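Local coordinates for chain length determinant protein (Shigella flexneri, PDB 4E2H), which probably regulates the chain length of the lipopolysaccharide O antigen, working from the periplasmic side of the inner membrane, at residues Gln19-Ile25 with Leu46-Ile51; Ile155-Leu159 with Leu191-Ile195. All blocks are in the same frame, centred on the assembly; numbering follows the deposited sequence.

Contact 1. Residues Gln19-Ile25 with Leu46-Ile51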
loop_
_atom_site.group_PDB
_atom_site.type_symbol
_atom_site.label_atom_id
_atom_site.label_comp_id
_atom_site.label_asym_id
_atom_site.label_seq_id
_atom_site.Cartn_x
_atom_site.Cartn_y
_atom_site.Cartn_z
ATOM N N GLN C 19 -17.767 -1.605 14.377
ATOM C CA GLN C 19 -17.026 -1.919 13.163
ATOM C C GLN C 19 -17.074 -3.413 12.839
ATOM O O GLN C 19 -17.083 -4.249 13.731
ATOM C CB GLN C 19 -15.569 -1.518 13.348
ATOM C CG GLN C 19 -14.850 -2.420 14.333
ATOM C CD GLN C 19 -13.479 -1.919 14.703
ATOM O OE1 GLN C 19 -13.031 -0.863 14.229
ATOM N NE2 GLN C 19 -12.792 -2.680 15.559
ATOM N N PRO C 20 -17.054 -3.761 11.553
ATOM C CA PRO C 20 -17.144 -5.205 11.275
ATOM C C PRO C 20 -15.831 -5.865 11.707
ATOM O O PRO C 20 -14.794 -5.183 11.609
ATOM C CB PRO C 20 -17.290 -5.254 9.750
ATOM C CG PRO C 20 -16.494 -3.991 9.257
ATOM C CD PRO C 20 -16.464 -2.991 10.433
ATOM N N ASP C 21 -15.837 -7.117 12.176
ATOM C CA ASP C 21 -14.568 -7.726 12.605
ATOM C C ASP C 21 -13.723 -8.255 11.448
ATOM O O ASP C 21 -14.118 -8.167 10.279
ATOM C CB ASP C 21 -14.714 -8.772 13.737
ATOM C CG ASP C 21 -15.843 -9.774 13.496
ATOM O OD1 ASP C 21 -15.668 -10.693 12.652
ATOM O OD2 ASP C 21 -16.897 -9.670 14.186
ATOM N N VAL C 22 -12.553 -8.779 11.809
ATOM C CA VAL C 22 -11.543 -9.262 10.870
ATOM C C VAL C 22 -12.056 -10.362 9.924
ATOM O O VAL C 22 -11.886 -10.248 8.712
ATOM C CB VAL C 22 -10.274 -9.721 11.611
ATOM C CG1 VAL C 22 -9.281 -10.308 10.646
ATOM C CG2 VAL C 22 -9.675 -8.565 12.423
ATOM N N GLY C 23 -12.673 -11.420 10.449
ATOM C CA GLY C 23 -13.337 -12.392 9.588
ATOM C C GLY C 23 -14.743 -11.859 9.310
ATOM O O GLY C 23 -15.555 -11.750 10.223
ATOM N N GLN C 24 -15.065 -11.605 8.046
ATOM C CA GLN C 24 -15.995 -10.532 7.673
ATOM C C GLN C 24 -14.980 -9.556 7.123
ATOM O O GLN C 24 -13.955 -9.345 7.763
ATOM C CB GLN C 24 -16.631 -9.875 8.911
ATOM C CG GLN C 24 -17.995 -10.412 9.436
ATOM C CD GLN C 24 -18.602 -9.528 10.543
ATOM O OE1 GLN C 24 -17.880 -8.905 11.323
ATOM N NE2 GLN C 24 -19.934 -9.455 10.591
ATOM N N ILE C 25 -15.194 -8.978 5.952
ATOM C CA ILE C 25 -14.162 -8.084 5.417
ATOM C C ILE C 25 -12.739 -8.673 5.292
ATOM O O ILE C 25 -11.774 -7.915 5.136
ATOM C CB ILE C 25 -14.026 -6.776 6.252
ATOM C CG1 ILE C 25 -12.882 -6.881 7.270
ATOM C CG2 ILE C 25 -15.355 -6.402 6.916
ATOM C CD1 ILE C 25 -12.206 -5.564 7.473
ATOM N N LEU C 46 -8.924 -0.288 7.943
ATOM C CA LEU C 46 -9.997 -0.591 6.995
ATOM C C LEU C 46 -11.299 -0.988 7.725
ATOM O O LEU C 46 -12.421 -0.830 7.203
ATOM C CB LEU C 46 -9.545 -1.696 6.047
ATOM C CG LEU C 46 -10.337 -2.082 4.795
ATOM C CD1 LEU C 46 -9.501 -3.051 3.967
ATOM C CD2 LEU C 46 -11.625 -2.754 5.141
ATOM N N GLN C 47 -11.165 -1.509 8.937
ATOM C CA GLN C 47 -12.351 -1.639 9.762
ATOM C C GLN C 47 -12.934 -0.224 9.928
ATOM O O GLN C 47 -14.075 0.039 9.522
ATOM C CB GLN C 47 -12.046 -2.323 11.108
ATOM C CG GLN C 47 -11.637 -3.793 10.950
ATOM C CD GLN C 47 -11.231 -4.469 12.268
ATOM O OE1 GLN C 47 -10.515 -3.895 13.095
ATOM N NE2 GLN C 47 -11.682 -5.703 12.454
ATOM N N GLU C 48 -12.133 0.677 10.498
ATOM C CA GLU C 48 -12.507 2.078 10.715
ATOM C C GLU C 48 -13.210 2.750 9.519
ATOM O O GLU C 48 -14.291 3.316 9.662
ATOM C CB GLU C 48 -11.273 2.901 11.124
ATOM C CG GLU C 48 -10.957 2.878 12.638
ATOM C CD GLU C 48 -9.952 3.987 13.069
ATOM O OE1 GLU C 48 -9.622 4.872 12.229
ATOM O OE2 GLU C 48 -9.498 3.970 14.247
ATOM N N THR C 49 -12.574 2.705 8.355
ATOM C CA THR C 49 -13.087 3.328 7.137
ATOM C C THR C 49 -14.480 2.808 6.793
ATOM O O THR C 49 -15.345 3.560 6.334
ATOM C CB THR C 49 -12.143 3.037 5.950
ATOM O OG1 THR C 49 -10.797 3.370 6.321
ATOM C CG2 THR C 49 -12.559 3.817 4.681
ATOM N N LEU C 50 -14.697 1.520 7.021
ATOM C CA LEU C 50 -15.978 0.909 6.700
ATOM C C LEU C 50 -17.070 1.366 7.660
ATOM O O LEU C 50 -18.138 1.841 7.241
ATOM C CB LEU C 50 -15.866 -0.607 6.720
ATOM C CG LEU C 50 -15.128 -1.230 5.529
ATOM C CD1 LEU C 50 -15.131 -2.753 5.625
ATOM C CD2 LEU C 50 -15.807 -0.809 4.228
ATOM N N ILE C 51 -16.828 1.237 8.957
ATOM C CA ILE C 51 -17.881 1.648 9.869
ATOM C C ILE C 51 -18.116 3.150 9.772
ATOM O O ILE C 51 -19.276 3.611 9.838
ATOM C CB ILE C 51 -17.627 1.259 11.333
ATOM C CG1 ILE C 51 -18.865 1.583 12.162
ATOM C CG2 ILE C 51 -16.436 2.021 11.893
ATOM C CD1 ILE C 51 -20.099 0.923 11.598
#
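NE2 of Gln-47 lies beside the extended backbone of Pro-20 to Val-22, 3.3 Å from O of Pro-20 and as far from N of Val-22. That second approach is between two donors and is no hydrogen bond. CG2 of Val-22 lies 3.5 Å from NE2 of Gln-47. What puts the amide there is an extended chain leaving the helix with CG anti to the carbonyl carbon (chi1 -67°), which sends its end across the loop. On the way, CG of Gln-47 passes CD1 of Ile-25. Gln-19 approaches obliquely, its amide plane turned 32° from that of Gln-47; NE2 of Gln-19 stays 3.6 Å from OE1 of Gln-47, and OE1 of Gln-19 lies near CB of Gln-47.

The loop links strand 12-18 of the antiparallel sheet to helix 26-35, with Ile-25 in the N-cap position of that helix, so the contact lays the strand-to-helix connection along helix 43-65. Leu-46, Gln-47, Leu-50 and Ile-51 provide the face of that helix. CD1 of Leu-50 meets two loop groups on one side, 3.9 Å from CG2 of Ile-25 and 4.1 Å from CG of Pro-20. Leu-46 brings its CD2 to 3.7 Å from CD1 of Ile-25 and also touches Tyr-28, Asn-29 and Met-32 of helix 26-35. At the other end CB of Ile-51 packs 3.7 Å from CA of Gln-19. The carboxylate of Asp-21 turns instead to the second subunit, where OD1 forms a salt bridge with Lys-120, while Val-22 packs on Leu-128 of that same neighbour.

Contact 2. Residues Ile155-Leu159 with Leu191-Ile195; sequences IQEAL and LESMI
The tight part of the contact is where CG2 of Ile-155 meets Ile-195, 3.4 Å from its CG1 and nearly as close to its CD1; the two side chains run alongside one another, pointing opposite ways. Ile-155 turns CG2 toward this partner by holding it anti to the backbone N, while CG1 and CD1 branch off toward Met-194, a selenomethionine. Met-194 bends, and its chain lies nearly perpendicular to that of Ile-155; its CE is modelled 3.3 Å from CG1 of Ile-155, short enough for carbon atoms that its exact position is doubtful.

Leu-191 makes the second close approach. CD1 of Leu-191 lies against Ala-158, 3.8 Å from CB and 3.4 Å from O of that residue, so a methyl group packs directly against the helix backbone. Beyond Ala-158, Leu-183 extends the apolar surroundings.

The contacts of Leu-159 are wider, and the solvent side is completed by Gln-156 and Glu-192. Leu-159 divides its methyls between two partners, CD1 at 4.1 Å from CB of Leu-191 and CD2 at 4.0 Å from CD1 of Ile-195. Exposed Gln-156 leans over Ile-195, bringing NE2 to 3.7 Å from CG2 of Ile-195, and exposed Glu-192 only brushes Leu-159. No hydrogen bond crosses the contact, which rests on side-chain packing. The segment axes approach to 9.4 Å at 146° between their N-to-C directions, so a short helix packs obliquely and roughly antiparallel on a long one, near the C-terminal end of the extended helix characteristic of Wzz periplasmic domains.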
loop_
_atom_site.group_PDB
_atom_site.type_symbol
_atom_site.label_atom_id
_atom_site.label_comp_id
_atom_site.label_asym_id
_atom_site.label_seq_id
_atom_site.Cartn_x
_atom_site.Cartn_y
_atom_site.Cartn_z
ATOM N N ILE C 155 28.583 -4.894 -28.991
ATOM C CA ILE C 155 28.885 -6.026 -29.845
ATOM C C ILE C 155 29.148 -5.593 -31.295
ATOM O O ILE C 155 30.169 -5.980 -31.856
ATOM C CB ILE C 155 27.790 -7.121 -29.753
ATOM C CG1 ILE C 155 27.985 -7.937 -28.473
ATOM C CG2 ILE C 155 27.824 -8.021 -30.977
ATOM C CD1 ILE C 155 26.694 -8.274 -27.734
ATOM N N GLN C 156 28.264 -4.792 -31.896
ATOM C CA GLN C 156 28.503 -4.289 -33.266
ATOM C C GLN C 156 29.889 -3.670 -33.389
ATOM O O GLN C 156 30.546 -3.786 -34.421
ATOM C CB GLN C 156 27.454 -3.251 -33.693
ATOM C CG GLN C 156 26.379 -3.801 -34.638
ATOM C CD GLN C 156 25.004 -3.148 -34.430
ATOM O OE1 GLN C 156 24.878 -2.147 -33.718
ATOM N NE2 GLN C 156 23.970 -3.725 -35.048
ATOM N N GLU C 157 30.317 -3.025 -32.313
ATOM C CA GLU C 157 31.533 -2.247 -32.303
ATOM C C GLU C 157 32.738 -3.171 -32.269
ATOM O O GLU C 157 33.705 -3.002 -33.030
ATOM C CB GLU C 157 31.525 -1.329 -31.089
ATOM C CG GLU C 157 32.638 -0.336 -31.022
ATOM C CD GLU C 157 32.406 0.880 -31.931
ATOM O OE1 GLU C 157 31.363 0.908 -32.653
ATOM O OE2 GLU C 157 33.269 1.808 -31.916
ATOM N N ALA C 158 32.676 -4.165 -31.392
ATOM C CA ALA C 158 33.803 -5.078 -31.234
ATOM C C ALA C 158 33.977 -6.001 -32.454
ATOM O O ALA C 158 34.999 -6.677 -32.597
ATOM C CB ALA C 158 33.657 -5.896 -29.965
ATOM N N LEU C 159 32.971 -6.043 -33.321
ATOM C CA LEU C 159 33.041 -6.908 -34.484
ATOM C C LEU C 159 34.040 -6.288 -35.432
ATOM O O LEU C 159 34.841 -6.993 -36.051
ATOM C CB LEU C 159 31.691 -7.023 -35.175
ATOM C CG LEU C 159 31.691 -7.808 -36.480
ATOM C CD1 LEU C 159 32.133 -9.230 -36.224
ATOM C CD2 LEU C 159 30.300 -7.794 -37.061
ATOM N N LEU C 191 30.655 -12.991 -32.578
ATOM C CA LEU C 191 30.051 -11.671 -32.458
ATOM C C LEU C 191 29.011 -11.472 -33.569
ATOM O O LEU C 191 27.936 -10.919 -33.336
ATOM C CB LEU C 191 31.110 -10.560 -32.460
ATOM C CG LEU C 191 32.222 -10.545 -31.392
ATOM C CD1 LEU C 191 33.090 -9.308 -31.567
ATOM C CD2 LEU C 191 31.707 -10.591 -29.935
ATOM N N GLU C 192 29.308 -11.964 -34.763
ATOM C CA GLU C 192 28.429 -11.729 -35.894
ATOM C C GLU C 192 27.072 -12.429 -35.773
ATOM O O GLU C 192 26.031 -11.821 -36.028
ATOM C CB GLU C 192 29.104 -12.114 -37.195
ATOM C CG GLU C 192 28.450 -11.468 -38.383
ATOM C CD GLU C 192 29.321 -11.518 -39.628
ATOM O OE1 GLU C 192 30.470 -12.029 -39.543
ATOM O OE2 GLU C 192 28.855 -11.042 -40.693
ATOM N N SER C 193 27.084 -13.711 -35.425
ATOM C CA SER C 193 25.854 -14.417 -35.104
ATOM C C SER C 193 25.645 -14.122 -33.637
ATOM O O SER C 193 26.292 -14.737 -32.793
ATOM C CB SER C 193 26.039 -15.916 -35.286
ATOM O OG SER C 193 25.356 -16.628 -34.261
HETATM N N MSE C 194 24.752 -13.191 -33.333
HETATM C CA MSE C 194 24.698 -12.574 -32.016
HETATM C C MSE C 194 24.023 -11.265 -32.304
HETATM O O MSE C 194 23.030 -10.922 -31.676
HETATM C CB MSE C 194 26.109 -12.363 -31.471
HETATM C CG MSE C 194 26.188 -11.734 -30.087
HETATM SE SE MSE C 194 27.426 -12.710 -28.880
HETATM C CE MSE C 194 28.546 -11.204 -28.333
ATOM N N ILE C 195 24.545 -10.563 -33.300
ATOM C CA ILE C 195 23.831 -9.466 -33.929
ATOM C C ILE C 195 22.745 -10.044 -34.843
ATOM O O ILE C 195 21.630 -9.527 -34.902
ATOM C CB ILE C 195 24.808 -8.546 -34.723
ATOM C CG1 ILE C 195 25.897 -8.022 -33.776
ATOM C CG2 ILE C 195 24.070 -7.385 -35.361
ATOM C CD1 ILE C 195 27.236 -7.779 -34.454
#

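Both segments of contact 1 precede those of contact 2 in the sequence, and the chain's centre falls between the two contacts, whose own centres are 61 Å apart and whose nearest atoms are about 48 Å apart. They share no helix or strand: contact 1 joins the loop after strand 12-18 to helix 43-65, whereas contact 2 pairs helix 97-164 with helix 187-195. The separation reflects an elongated chain, in which the long helix 97-164 runs from the region of the sheet to the remote end. Contact 1 therefore belongs to the sheet-bearing part, probably nearer the membrane as in other Wzz proteins, and contact 2 to the probably membrane-distal helical tip.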